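Local atomic coordinates of prefoldin beta subunit 1 (Thermococcus sp., PDB entry 2ZQM), a protein that acts as a molecular chaperone that stabilises a range of proteins, apparently serving ATP-independent de novo protein folding in archaea. Residues Q2-Q7 with S109-P114; L12-S17 with K101-Q106; T37-A42 with E80-R85. All coordinates share one frame; numbering follows the deposited sequence.

Interaction 1 (Q2-Q7 with S109-P114); sequences QNIPPQ and SALRPP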
ATOM      1  N   GLN A   2     -44.140   7.781  12.610  1.00 34.42           N
ATOM      2  CA  GLN A   2     -43.192   8.750  13.137  1.00 36.57           C
ATOM      3  C   GLN A   2     -42.862   9.652  11.974  1.00 38.25           C
ATOM      4  O   GLN A   2     -42.506   9.180  10.897  1.00 40.76           O
ATOM      5  CB  GLN A   2     -41.901   8.099  13.629  1.00 38.74           C
ATOM      6  CG  GLN A   2     -40.884   9.140  14.086  1.00 42.68           C
ATOM      7  CD  GLN A   2     -39.543   8.547  14.469  1.00 50.69           C
ATOM      8  OE1 GLN A   2     -38.897   7.872  13.663  1.00 51.38           O
ATOM      9  NE2 GLN A   2     -39.109   8.804  15.702  1.00 49.32           N
ATOM     10  N   ASN A   3     -42.980  10.950  12.194  1.00 34.72           N
ATOM     11  CA  ASN A   3     -42.713  11.913  11.142  1.00 32.42           C
ATOM     12  C   ASN A   3     -41.483  12.738  11.471  1.00 33.24           C
ATOM     13  O   ASN A   3     -41.555  13.685  12.254  1.00 34.19           O
ATOM     14  CB  ASN A   3     -43.924  12.822  10.977  1.00 36.25           C
ATOM     15  CG  ASN A   3     -45.185  12.046  10.632  1.00 37.76           C
ATOM     16  OD1 ASN A   3     -45.324  11.537   9.521  1.00 33.13           O
ATOM     17  ND2 ASN A   3     -46.100  11.941  11.590  1.00 34.69           N
ATOM     18  N   ILE A   4     -40.351  12.365  10.882  1.00 26.35           N
ATOM     19  CA  ILE A   4     -39.109  13.089  11.110  1.00 21.37           C
ATOM     20  C   ILE A   4     -39.159  14.328  10.217  1.00 21.00           C
ATOM     21  O   ILE A   4     -39.195  14.228   8.983  1.00 21.79           O
ATOM     22  CB  ILE A   4     -37.880  12.218  10.760  1.00 21.76           C
ATOM     23  CG1 ILE A   4     -37.892  10.960  11.643  1.00 21.94           C
ATOM     24  CG2 ILE A   4     -36.590  13.022  10.962  1.00 19.76           C
ATOM     25  CD1 ILE A   4     -36.735  10.022  11.425  1.00 29.24           C
ATOM     26  N   PRO A   5     -39.181  15.515  10.831  1.00 16.99           N
ATOM     27  CA  PRO A   5     -39.231  16.765  10.069  1.00 17.10           C
ATOM     28  C   PRO A   5     -38.018  16.907   9.146  1.00 17.55           C
ATOM     29  O   PRO A   5     -36.934  16.408   9.447  1.00 18.69           O
ATOM     30  CB  PRO A   5     -39.218  17.838  11.154  1.00 19.43           C
ATOM     31  CG  PRO A   5     -39.720  17.128  12.369  1.00 20.55           C
ATOM     32  CD  PRO A   5     -39.113  15.781  12.277  1.00 13.82           C
ATOM     33  N   PRO A   6     -38.190  17.599   8.010  1.00 16.16           N
ATOM     34  CA  PRO A   6     -37.085  17.799   7.069  1.00 12.03           C
ATOM     35  C   PRO A   6     -35.836  18.370   7.766  1.00 15.22           C
ATOM     36  O   PRO A   6     -34.711  18.014   7.436  1.00 15.08           O
ATOM     37  CB  PRO A   6     -37.671  18.788   6.054  1.00 12.38           C
ATOM     38  CG  PRO A   6     -39.141  18.364   5.985  1.00 12.31           C
ATOM     39  CD  PRO A   6     -39.474  18.086   7.465  1.00 13.16           C
ATOM     40  N   GLN A   7     -36.022  19.269   8.730  1.00 13.59           N
ATOM     41  CA  GLN A   7     -34.854  19.837   9.400  1.00 16.03           C
ATOM     42  C   GLN A   7     -34.131  18.808  10.250  1.00 13.71           C
ATOM     43  O   GLN A   7     -32.914  18.862  10.397  1.00 13.75           O
ATOM     44  CB  GLN A   7     -35.252  21.058  10.246  1.00 18.97           C
ATOM     45  CG  GLN A   7     -35.889  22.157   9.395  1.00 27.67           C
ATOM     46  CD  GLN A   7     -36.217  23.410  10.189  1.00 33.70           C
ATOM     47  OE1 GLN A   7     -35.322  24.140  10.612  1.00 35.84           O
ATOM     48  NE2 GLN A   7     -37.502  23.658  10.399  1.00 35.88           N
ATOM     49  N   SER A 109     -33.991  15.805  21.196  1.00 17.14           N
ATOM     50  CA  SER A 109     -34.933  16.777  21.726  1.00 24.27           C
ATOM     51  C   SER A 109     -36.026  17.048  20.700  1.00 27.31           C
ATOM     52  O   SER A 109     -37.201  17.148  21.048  1.00 28.02           O
ATOM     53  CB  SER A 109     -34.214  18.078  22.071  1.00 29.29           C
ATOM     54  OG  SER A 109     -35.134  19.043  22.542  1.00 40.32           O
ATOM     55  N   ALA A 110     -35.648  17.157  19.427  1.00 22.29           N
ATOM     56  CA  ALA A 110     -36.637  17.426  18.389  1.00 21.93           C
ATOM     57  C   ALA A 110     -37.626  16.277  18.197  1.00 22.80           C
ATOM     58  O   ALA A 110     -38.805  16.506  17.959  1.00 24.05           O
ATOM     59  CB  ALA A 110     -35.945  17.747  17.072  1.00 21.89           C
ATOM     60  N   LEU A 111     -37.147  15.043  18.316  1.00 20.62           N
ATOM     61  CA  LEU A 111     -37.985  13.862  18.126  1.00 22.50           C
ATOM     62  C   LEU A 111     -38.681  13.340  19.386  1.00 30.66           C
ATOM     63  O   LEU A 111     -39.451  12.383  19.323  1.00 29.33           O
ATOM     64  CB  LEU A 111     -37.145  12.737  17.524  1.00 24.03           C
ATOM     65  CG  LEU A 111     -36.581  13.055  16.136  1.00 19.61           C
ATOM     66  CD1 LEU A 111     -35.743  11.877  15.625  1.00 25.72           C
ATOM     67  CD2 LEU A 111     -37.743  13.342  15.194  1.00 22.30           C
ATOM     68  N   ARG A 112     -38.411  13.969  20.521  1.00 28.42           N
ATOM     69  CA  ARG A 112     -39.004  13.547  21.785  1.00 36.93           C
ATOM     70  C   ARG A 112     -40.519  13.711  21.771  1.00 36.86           C
ATOM     71  O   ARG A 112     -41.035  14.754  21.370  1.00 35.63           O
ATOM     72  CB  ARG A 112     -38.411  14.371  22.927  1.00 35.04           C
ATOM     73  CG  ARG A 112     -38.822  13.927  24.320  1.00 47.89           C
ATOM     74  CD  ARG A 112     -37.954  14.621  25.360  1.00 52.36           C
ATOM     75  NE  ARG A 112     -38.289  14.234  26.726  1.00 59.16           N
ATOM     76  CZ  ARG A 112     -37.601  14.623  27.797  1.00 64.89           C
ATOM     77  NH1 ARG A 112     -36.541  15.408  27.655  1.00 63.10           N
ATOM     78  NH2 ARG A 112     -37.970  14.228  29.008  1.00 64.82           N
ATOM     79  N   PRO A 113     -41.255  12.670  22.189  1.00 39.92           N
ATOM     80  CA  PRO A 113     -42.719  12.752  22.214  1.00 42.38           C
ATOM     81  C   PRO A 113     -43.168  13.961  23.047  1.00 43.32           C
ATOM     82  O   PRO A 113     -42.547  14.299  24.054  1.00 44.51           O
ATOM     83  CB  PRO A 113     -43.119  11.421  22.841  1.00 40.56           C
ATOM     84  CG  PRO A 113     -42.064  10.496  22.315  1.00 42.52           C
ATOM     85  CD  PRO A 113     -40.800  11.305  22.506  1.00 36.71           C
ATOM     86  N   PRO A 114     -44.250  14.630  22.627  1.00 43.90           N
ATOM     87  CA  PRO A 114     -44.756  15.801  23.351  1.00 49.55           C
ATOM     88  C   PRO A 114     -45.344  15.489  24.733  1.00 53.26           C
ATOM     89  O   PRO A 114     -45.405  14.297  25.117  1.00 48.71           O
ATOM     90  CB  PRO A 114     -45.795  16.366  22.389  1.00 48.01           C
ATOM     91  CG  PRO A 114     -46.347  15.118  21.752  1.00 46.89           C
ATOM     92  CD  PRO A 114     -45.100  14.315  21.464  1.00 44.36           C
TER

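Interaction 2 (L12-S17 with K101-Q106); sequences LGQLES and KELTAQ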
ATOM      1  N   LEU A  12     -29.752  14.645  10.863  1.00 13.11           N
ATOM      2  CA  LEU A  12     -29.298  13.253  10.823  1.00 15.49           C
ATOM      3  C   LEU A  12     -28.220  13.074   9.751  1.00 16.84           C
ATOM      4  O   LEU A  12     -27.252  12.327   9.940  1.00 17.95           O
ATOM      5  CB  LEU A  12     -30.485  12.317  10.566  1.00 14.57           C
ATOM      6  CG  LEU A  12     -31.381  12.195  11.810  1.00 17.65           C
ATOM      7  CD1 LEU A  12     -32.734  11.599  11.444  1.00 18.57           C
ATOM      8  CD2 LEU A  12     -30.671  11.346  12.852  1.00 19.63           C
ATOM      9  N   GLY A  13     -28.387  13.773   8.630  1.00 17.26           N
ATOM     10  CA  GLY A  13     -27.416  13.687   7.551  1.00 15.04           C
ATOM     11  C   GLY A  13     -26.108  14.317   7.984  1.00 16.90           C
ATOM     12  O   GLY A  13     -25.041  13.766   7.733  1.00 15.22           O
ATOM     13  N   GLN A  14     -26.181  15.466   8.650  1.00 13.44           N
ATOM     14  CA  GLN A  14     -24.964  16.137   9.094  1.00 13.20           C
ATOM     15  C   GLN A  14     -24.277  15.299  10.165  1.00 14.97           C
ATOM     16  O   GLN A  14     -23.051  15.261  10.227  1.00 14.78           O
ATOM     17  CB  GLN A  14     -25.286  17.545   9.621  1.00 15.98           C
ATOM     18  CG  GLN A  14     -24.053  18.376  10.055  1.00 23.09           C
ATOM     19  CD  GLN A  14     -23.037  18.597   8.927  1.00 23.61           C
ATOM     20  OE1 GLN A  14     -23.411  18.856   7.784  1.00 27.56           O
ATOM     21  NE2 GLN A  14     -21.746  18.511   9.257  1.00 20.96           N
ATOM     22  N   LEU A  15     -25.062  14.608  10.993  1.00 15.31           N
ATOM     23  CA  LEU A  15     -24.489  13.775  12.048  1.00 15.37           C
ATOM     24  C   LEU A  15     -23.621  12.705  11.384  1.00 19.88           C
ATOM     25  O   LEU A  15     -22.501  12.440  11.815  1.00 19.48           O
ATOM     26  CB  LEU A  15     -25.598  13.132  12.888  1.00 16.51           C
ATOM     27  CG  LEU A  15     -25.167  12.294  14.097  1.00 17.80           C
ATOM     28  CD1 LEU A  15     -24.780  13.197  15.252  1.00 14.71           C
ATOM     29  CD2 LEU A  15     -26.321  11.401  14.523  1.00 19.96           C
ATOM     30  N   GLU A  16     -24.131  12.104  10.314  1.00 17.54           N
ATOM     31  CA  GLU A  16     -23.366  11.093   9.593  1.00 15.55           C
ATOM     32  C   GLU A  16     -22.118  11.708   8.937  1.00 18.13           C
ATOM     33  O   GLU A  16     -21.077  11.061   8.861  1.00 17.81           O
ATOM     34  CB  GLU A  16     -24.244  10.435   8.525  1.00 16.55           C
ATOM     35  CG  GLU A  16     -23.494   9.459   7.633  1.00 29.10           C
ATOM     36  CD  GLU A  16     -24.416   8.721   6.679  0.40 27.25           C
ATOM     37  OE1 GLU A  16     -25.158   7.831   7.141  0.40 29.02           O
ATOM     38  OE2 GLU A  16     -24.406   9.040   5.471  0.40 29.13           O
ATOM     39  N   SER A  17     -22.222  12.945   8.447  1.00 16.52           N
ATOM     40  CA  SER A  17     -21.064  13.600   7.835  1.00 16.96           C
ATOM     41  C   SER A  17     -19.984  13.814   8.894  1.00 17.92           C
ATOM     42  O   SER A  17     -18.795  13.609   8.632  1.00 17.22           O
ATOM     43  CB  SER A  17     -21.470  14.945   7.216  1.00 14.47           C
ATOM     44  OG  SER A  17     -22.396  14.749   6.148  1.00 17.46           O
ATOM     45  N   LYS A 101     -21.941  15.291  20.020  1.00 22.70           N
ATOM     46  CA  LYS A 101     -22.706  15.245  21.268  1.00 23.84           C
ATOM     47  C   LYS A 101     -23.863  16.243  21.204  1.00 21.66           C
ATOM     48  O   LYS A 101     -25.017  15.909  21.480  1.00 24.01           O
ATOM     49  CB  LYS A 101     -21.791  15.595  22.447  1.00 28.13           C
ATOM     50  CG  LYS A 101     -22.502  15.743  23.788  1.00 34.80           C
ATOM     51  CD  LYS A 101     -21.503  16.073  24.903  1.00 40.98           C
ATOM     52  CE  LYS A 101     -22.201  16.305  26.242  1.00 46.56           C
ATOM     53  NZ  LYS A 101     -21.255  16.628  27.357  1.00 48.28           N
ATOM     54  N   GLU A 102     -23.545  17.475  20.840  1.00 19.51           N
ATOM     55  CA  GLU A 102     -24.556  18.509  20.753  1.00 22.80           C
ATOM     56  C   GLU A 102     -25.602  18.245  19.673  1.00 24.45           C
ATOM     57  O   GLU A 102     -26.791  18.480  19.886  1.00 23.08           O
ATOM     58  CB  GLU A 102     -23.887  19.859  20.528  1.00 29.26           C
ATOM     59  CG  GLU A 102     -23.128  20.353  21.755  1.00 35.21           C
ATOM     60  CD  GLU A 102     -22.402  21.655  21.503  1.00 45.77           C
ATOM     61  OE1 GLU A 102     -22.797  22.381  20.562  1.00 46.88           O
ATOM     62  OE2 GLU A 102     -21.445  21.960  22.252  1.00 47.38           O
ATOM     63  N   LEU A 103     -25.184  17.749  18.516  1.00 20.42           N
ATOM     64  CA  LEU A 103     -26.156  17.492  17.461  1.00 15.58           C
ATOM     65  C   LEU A 103     -27.032  16.287  17.816  1.00 16.17           C
ATOM     66  O   LEU A 103     -28.222  16.257  17.497  1.00 16.41           O
ATOM     67  CB  LEU A 103     -25.447  17.267  16.117  1.00 18.16           C
ATOM     68  CG  LEU A 103     -26.344  17.092  14.884  1.00 17.44           C
ATOM     69  CD1 LEU A 103     -27.324  18.253  14.743  1.00 17.63           C
ATOM     70  CD2 LEU A 103     -25.452  16.991  13.644  1.00 18.85           C
ATOM     71  N   THR A 104     -26.456  15.292  18.477  1.00 19.08           N
ATOM     72  CA  THR A 104     -27.237  14.127  18.875  1.00 19.55           C
ATOM     73  C   THR A 104     -28.319  14.563  19.864  1.00 20.48           C
ATOM     74  O   THR A 104     -29.455  14.090  19.810  1.00 23.90           O
ATOM     75  CB  THR A 104     -26.348  13.060  19.535  1.00 26.23           C
ATOM     76  OG1 THR A 104     -25.433  12.539  18.562  1.00 22.89           O
ATOM     77  CG2 THR A 104     -27.200  11.911  20.079  1.00 28.32           C
ATOM     78  N   ALA A 105     -27.963  15.477  20.760  1.00 21.14           N
ATOM     79  CA  ALA A 105     -28.904  15.970  21.757  1.00 20.09           C
ATOM     80  C   ALA A 105     -30.030  16.758  21.098  1.00 21.86           C
ATOM     81  O   ALA A 105     -31.190  16.654  21.506  1.00 21.97           O
ATOM     82  CB  ALA A 105     -28.182  16.833  22.768  1.00 20.10           C
ATOM     83  N   GLN A 106     -29.699  17.539  20.072  1.00 19.49           N
ATOM     84  CA  GLN A 106     -30.715  18.328  19.383  1.00 23.22           C
ATOM     85  C   GLN A 106     -31.698  17.423  18.653  1.00 20.50           C
ATOM     86  O   GLN A 106     -32.903  17.672  18.654  1.00 17.91           O
ATOM     87  CB  GLN A 106     -30.074  19.290  18.387  1.00 24.60           C
ATOM     88  CG  GLN A 106     -29.055  20.214  19.005  1.00 35.58           C
ATOM     89  CD  GLN A 106     -28.357  21.072  17.972  1.00 42.42           C
ATOM     90  OE1 GLN A 106     -27.204  21.460  18.155  1.00 51.14           O
ATOM     91  NE2 GLN A 106     -29.054  21.385  16.884  1.00 46.16           N
TER

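Interaction 3 (T37-A42 with E80-R85); sequences TEAKKA and ETLEVR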
ATOM      1  N   THR A  37       5.361   6.591  18.329  1.00 19.95           N
ATOM      2  CA  THR A  37       5.775   5.458  19.147  1.00 20.47           C
ATOM      3  C   THR A  37       7.068   4.874  18.602  1.00 15.94           C
ATOM      4  O   THR A  37       7.979   4.557  19.363  1.00 20.85           O
ATOM      5  CB  THR A  37       4.684   4.373  19.173  1.00 23.11           C
ATOM      6  OG1 THR A  37       3.503   4.916  19.778  1.00 22.67           O
ATOM      7  CG2 THR A  37       5.151   3.162  19.981  1.00 23.29           C
ATOM      8  N   GLU A  38       7.154   4.734  17.286  1.00 16.66           N
ATOM      9  CA  GLU A  38       8.356   4.198  16.672  1.00 17.59           C
ATOM     10  C   GLU A  38       9.553   5.118  16.923  1.00 20.96           C
ATOM     11  O   GLU A  38      10.656   4.651  17.241  1.00 17.10           O
ATOM     12  CB  GLU A  38       8.139   4.027  15.171  1.00 30.53           C
ATOM     13  CG  GLU A  38       6.919   3.178  14.822  1.00 40.92           C
ATOM     14  CD  GLU A  38       6.586   3.196  13.334  1.00 54.48           C
ATOM     15  OE1 GLU A  38       6.758   4.260  12.687  1.00 57.46           O
ATOM     16  OE2 GLU A  38       6.131   2.151  12.813  1.00 59.14           O
ATOM     17  N   ALA A  39       9.346   6.424  16.794  1.00 15.11           N
ATOM     18  CA  ALA A  39      10.442   7.370  17.016  1.00 15.65           C
ATOM     19  C   ALA A  39      10.937   7.326  18.462  1.00 15.88           C
ATOM     20  O   ALA A  39      12.145   7.391  18.717  1.00 16.99           O
ATOM     21  CB  ALA A  39      10.002   8.787  16.653  1.00 13.69           C
ATOM     22  N   LYS A  40      10.013   7.223  19.408  1.00 17.76           N
ATOM     23  CA  LYS A  40      10.397   7.174  20.812  1.00 19.33           C
ATOM     24  C   LYS A  40      11.185   5.899  21.094  1.00 19.16           C
ATOM     25  O   LYS A  40      12.166   5.924  21.836  1.00 16.83           O
ATOM     26  CB  LYS A  40       9.161   7.253  21.709  1.00 17.78           C
ATOM     27  CG  LYS A  40       8.552   8.657  21.798  1.00 15.83           C
ATOM     28  CD  LYS A  40       7.404   8.692  22.789  1.00 19.24           C
ATOM     29  CE  LYS A  40       6.865  10.113  22.954  1.00 25.26           C
ATOM     30  NZ  LYS A  40       5.751  10.173  23.944  1.00 26.91           N
ATOM     31  N   LYS A  41      10.761   4.790  20.487  1.00 17.21           N
ATOM     32  CA  LYS A  41      11.450   3.506  20.647  1.00 19.50           C
ATOM     33  C   LYS A  41      12.876   3.606  20.093  1.00 20.12           C
ATOM     34  O   LYS A  41      13.834   3.116  20.693  1.00 18.23           O
ATOM     35  CB  LYS A  41      10.693   2.402  19.894  1.00 19.69           C
ATOM     36  CG  LYS A  41       9.397   1.963  20.540  1.00 30.77           C
ATOM     37  CD  LYS A  41       8.760   0.846  19.725  1.00 40.05           C
ATOM     38  CE  LYS A  41       7.560   0.246  20.436  1.00 42.19           C
ATOM     39  NZ  LYS A  41       6.952  -0.847  19.622  1.00 51.83           N
ATOM     40  N   ALA A  42      13.010   4.238  18.932  1.00 16.52           N
ATOM     41  CA  ALA A  42      14.315   4.419  18.315  1.00 12.00           C
ATOM     42  C   ALA A  42      15.219   5.302  19.187  1.00 17.73           C
ATOM     43  O   ALA A  42      16.406   5.029  19.340  1.00 16.93           O
ATOM     44  CB  ALA A  42      14.147   5.044  16.932  1.00 13.29           C
ATOM     45  N   GLU A  80       9.435  15.850  18.797  1.00 13.87           N
ATOM     46  CA  GLU A  80       8.862  17.157  19.119  1.00 10.92           C
ATOM     47  C   GLU A  80       7.806  17.476  18.071  1.00 13.71           C
ATOM     48  O   GLU A  80       6.669  17.822  18.398  1.00 13.19           O
ATOM     49  CB  GLU A  80       9.967  18.223  19.112  1.00  9.70           C
ATOM     50  CG  GLU A  80       9.441  19.673  19.034  1.00  9.79           C
ATOM     51  CD  GLU A  80      10.531  20.679  18.727  1.00 16.32           C
ATOM     52  OE1 GLU A  80      11.720  20.282  18.670  1.00 12.14           O
ATOM     53  OE2 GLU A  80      10.197  21.877  18.550  1.00 15.46           O
ATOM     54  N   THR A  81       8.184  17.331  16.803  1.00 14.41           N
ATOM     55  CA  THR A  81       7.288  17.607  15.686  1.00 14.51           C
ATOM     56  C   THR A  81       6.012  16.778  15.705  1.00 17.14           C
ATOM     57  O   THR A  81       4.912  17.310  15.533  1.00 12.56           O
ATOM     58  CB  THR A  81       8.000  17.375  14.335  1.00 13.78           C
ATOM     59  OG1 THR A  81       9.033  18.355  14.176  1.00 16.40           O
ATOM     60  CG2 THR A  81       7.013  17.488  13.170  1.00 17.36           C
ATOM     61  N   LEU A  82       6.161  15.472  15.894  1.00 14.48           N
ATOM     62  CA  LEU A  82       5.017  14.576  15.928  1.00 12.04           C
ATOM     63  C   LEU A  82       4.081  14.885  17.089  1.00 11.23           C
ATOM     64  O   LEU A  82       2.862  14.753  16.962  1.00 13.50           O
ATOM     65  CB  LEU A  82       5.510  13.126  16.003  1.00 12.75           C
ATOM     66  CG  LEU A  82       6.125  12.618  14.693  1.00 12.35           C
ATOM     67  CD1 LEU A  82       6.917  11.327  14.928  1.00 15.64           C
ATOM     68  CD2 LEU A  82       5.018  12.397  13.684  1.00 13.94           C
ATOM     69  N   GLU A  83       4.632  15.280  18.231  1.00 11.04           N
ATOM     70  CA  GLU A  83       3.775  15.609  19.361  1.00 10.80           C
ATOM     71  C   GLU A  83       2.968  16.879  19.096  1.00 15.43           C
ATOM     72  O   GLU A  83       1.816  16.983  19.514  1.00 15.82           O
ATOM     73  CB  GLU A  83       4.606  15.732  20.640  1.00 16.99           C
ATOM     74  CG  GLU A  83       5.175  14.355  21.042  1.00 16.55           C
ATOM     75  CD  GLU A  83       5.907  14.330  22.365  1.00 28.90           C
ATOM     76  OE1 GLU A  83       6.318  15.402  22.864  1.00 29.31           O
ATOM     77  OE2 GLU A  83       6.083  13.212  22.901  1.00 22.05           O
ATOM     78  N   VAL A  84       3.561  17.843  18.398  1.00 13.14           N
ATOM     79  CA  VAL A  84       2.826  19.067  18.079  1.00 12.18           C
ATOM     80  C   VAL A  84       1.673  18.677  17.143  1.00 15.52           C
ATOM     81  O   VAL A  84       0.546  19.156  17.288  1.00 15.34           O
ATOM     82  CB  VAL A  84       3.709  20.110  17.342  1.00 13.07           C
ATOM     83  CG1 VAL A  84       2.826  21.233  16.772  1.00 14.45           C
ATOM     84  CG2 VAL A  84       4.723  20.723  18.303  1.00 11.88           C
ATOM     85  N   ARG A  85       1.963  17.801  16.185  1.00 10.81           N
ATOM     86  CA  ARG A  85       0.952  17.373  15.229  1.00 16.62           C
ATOM     87  C   ARG A  85      -0.128  16.563  15.912  1.00 16.74           C
ATOM     88  O   ARG A  85      -1.304  16.718  15.620  1.00 15.27           O
ATOM     89  CB  ARG A  85       1.587  16.542  14.114  1.00 18.48           C
ATOM     90  CG  ARG A  85       2.497  17.338  13.188  1.00 17.94           C
ATOM     91  CD  ARG A  85       3.045  16.447  12.094  1.00 11.02           C
ATOM     92  NE  ARG A  85       1.956  15.826  11.343  1.00 17.21           N
ATOM     93  CZ  ARG A  85       2.092  14.701  10.651  1.00 26.41           C
ATOM     94  NH1 ARG A  85       3.271  14.086  10.620  1.00 24.70           N
ATOM     95  NH2 ARG A  85       1.051  14.181  10.011  1.00 24.27           N
TER

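Interaction 1 (Q2-Q7 with S109-P114)
Leu-111 reaches across from the C-terminal part of helix 68-111 to Ile-4 and Pro-5, closing the open end of the long antiparallel coiled coil that characterises prefoldin subunits. One methyl carries the contact. Leu-111 CD2 lies 4.0 Å from Pro-5 CD, the ring carbon bonded to the proline nitrogen, and 4.3 Å from Ile-4 CG1, so it spans the junction between the two residues. The leucine branch and the proline ring cross obliquely and meet through the CD corner of the ring. No hydrogen bond links the two segments, which are held by apolar contact alone and bury 155 Å² in all, about half of it on Leu-111.

The CB of the leucine already heads for the N-terminal loop, and a chi1 of -63°, with CG anti to the carbonyl carbon, leaves CD2 against Pro-5. Val-8 of helix 6-47 also packs against Leu-111 and Ala-110, and Ile-4 against Gln-9 and Leu-12 of the same helix. The segment that receives Leu-111 is thus anchored to the helix it leads into.

Pro-5 has a second role as the N-cap of helix 6-47, with Pro-6 opening the first turn. Neither has a backbone N-H, which suits a helix start, where such groups lack an acceptor one turn earlier. In the other segment the amide of Arg-112 makes only a weak bond, 3.4 Å from its N to Ser-109 O. None of the touching residues is buried. The side chain of Gln-2 also points toward the leucine, but its NE2 comes no nearer than 4.6 Å to the second methyl, Leu-111 CD1.

Interaction 2 (L12-S17 with K101-Q106)
Leu-103 drives one methyl into the backbone of the opposing helix at Leu-15, and the tight part of the contact gathers there. Its CD2 sits 3.6 Å from Leu-15 N and 3.9 Å from Leu-15 CB, so the methyl rests on the main chain as much as on the side chain. A chi1 of -175° puts CG anti to the backbone N and leaves CD2 against the turn at Leu-15. Leu-15 answers in the same conformation: its CD1 comes to 3.4 Å from Thr-104 OG1, a close carbon-to-oxygen contact. That hydroxyl is occupied by a hydrogen bond to the carbonyl of Leu-100, which lets it lie against a methyl without being left unsatisfied.

The packing slackens toward Gln-14. Its CB and CG both touch Leu-103 CD2, each at 4.1 Å, but the chain bends at chi2 (59°) and carries the amide away from the partner helix. No hydrogen bond crosses the interface to tighten this looser side.

The axes of segments 12-17 and 101-106 approach to 10.1 Å, with 158° between their directions, nearly antiparallel. Leu-103 is a knob in a hole formed by Met-11, Gln-14, Leu-15 and Tyr-18, and Leu-15 fills one made by Leu-100, Leu-103, Thr-104 and Ile-107. This reciprocal knobs-into-holes packing is the signature of the antiparallel coiled coil that forms the arm of a prefoldin subunit.

Interaction 3 (T37-A42 with E80-R85)
Lys-40 and Glu-83 both set CG anti to the carbonyl carbon (chi1 -75° and -68°) and run extended beyond it, which brings their charged ends together across the gap between the helices. The two chains cross at about a right angle. A single carboxylate oxygen does the touching: Glu-83 OE2 is 3.2 Å from Lys-40 NZ, a salt bridge whose hydrogen bond is weak, and it lies equally near the neighbouring methylene, Lys-40 CE. The ammonium therefore approaches OE2 alongside its own last carbon instead of head on.

Beside the salt bridge the apolar layer is thin. Ala-39 CB meets Leu-82 CD1 at 4.4 Å, a light touch between buried residues whose CA atoms stand 9.1 Å apart. Leu-82 also packs on Glu-35 and Leu-36, and Ala-39 on Lys-78 and Ile-79. Lys-40 lies on Ile-79 and Glu-83 on Leu-36, so each charged side chain also touches the other helix. Nearby, Ala-42 touches Val-59 of the second subunit. An apolar seam flanked by an interhelical salt bridge is a familiar coiled-coil arrangement, used here in the subunit's antiparallel helical hairpin.

How the interactions relate
From the N terminus, the chain enters helix 6-47, passes through the strands 55-59 and 62-66, and returns along helix 68-111. All three contacts join these two helices or their ends, and their loops nest without crossing: 37-42 with 80-85 closes the innermost, around the beta hairpin; 12-17 with 101-106 encloses it; 2-7 with 109-114 encloses both, bringing the N-terminal loop and the modelled C-terminal end together. Interactions 1 and 2 have centres about 13 Å apart and touch through Ile-4 CG2 and Leu-12 CD1, 4.1 Å apart. Interaction 3 is remote, its centre about 34 Å from that of interaction 2, toward the hairpin and a neighbouring subunit.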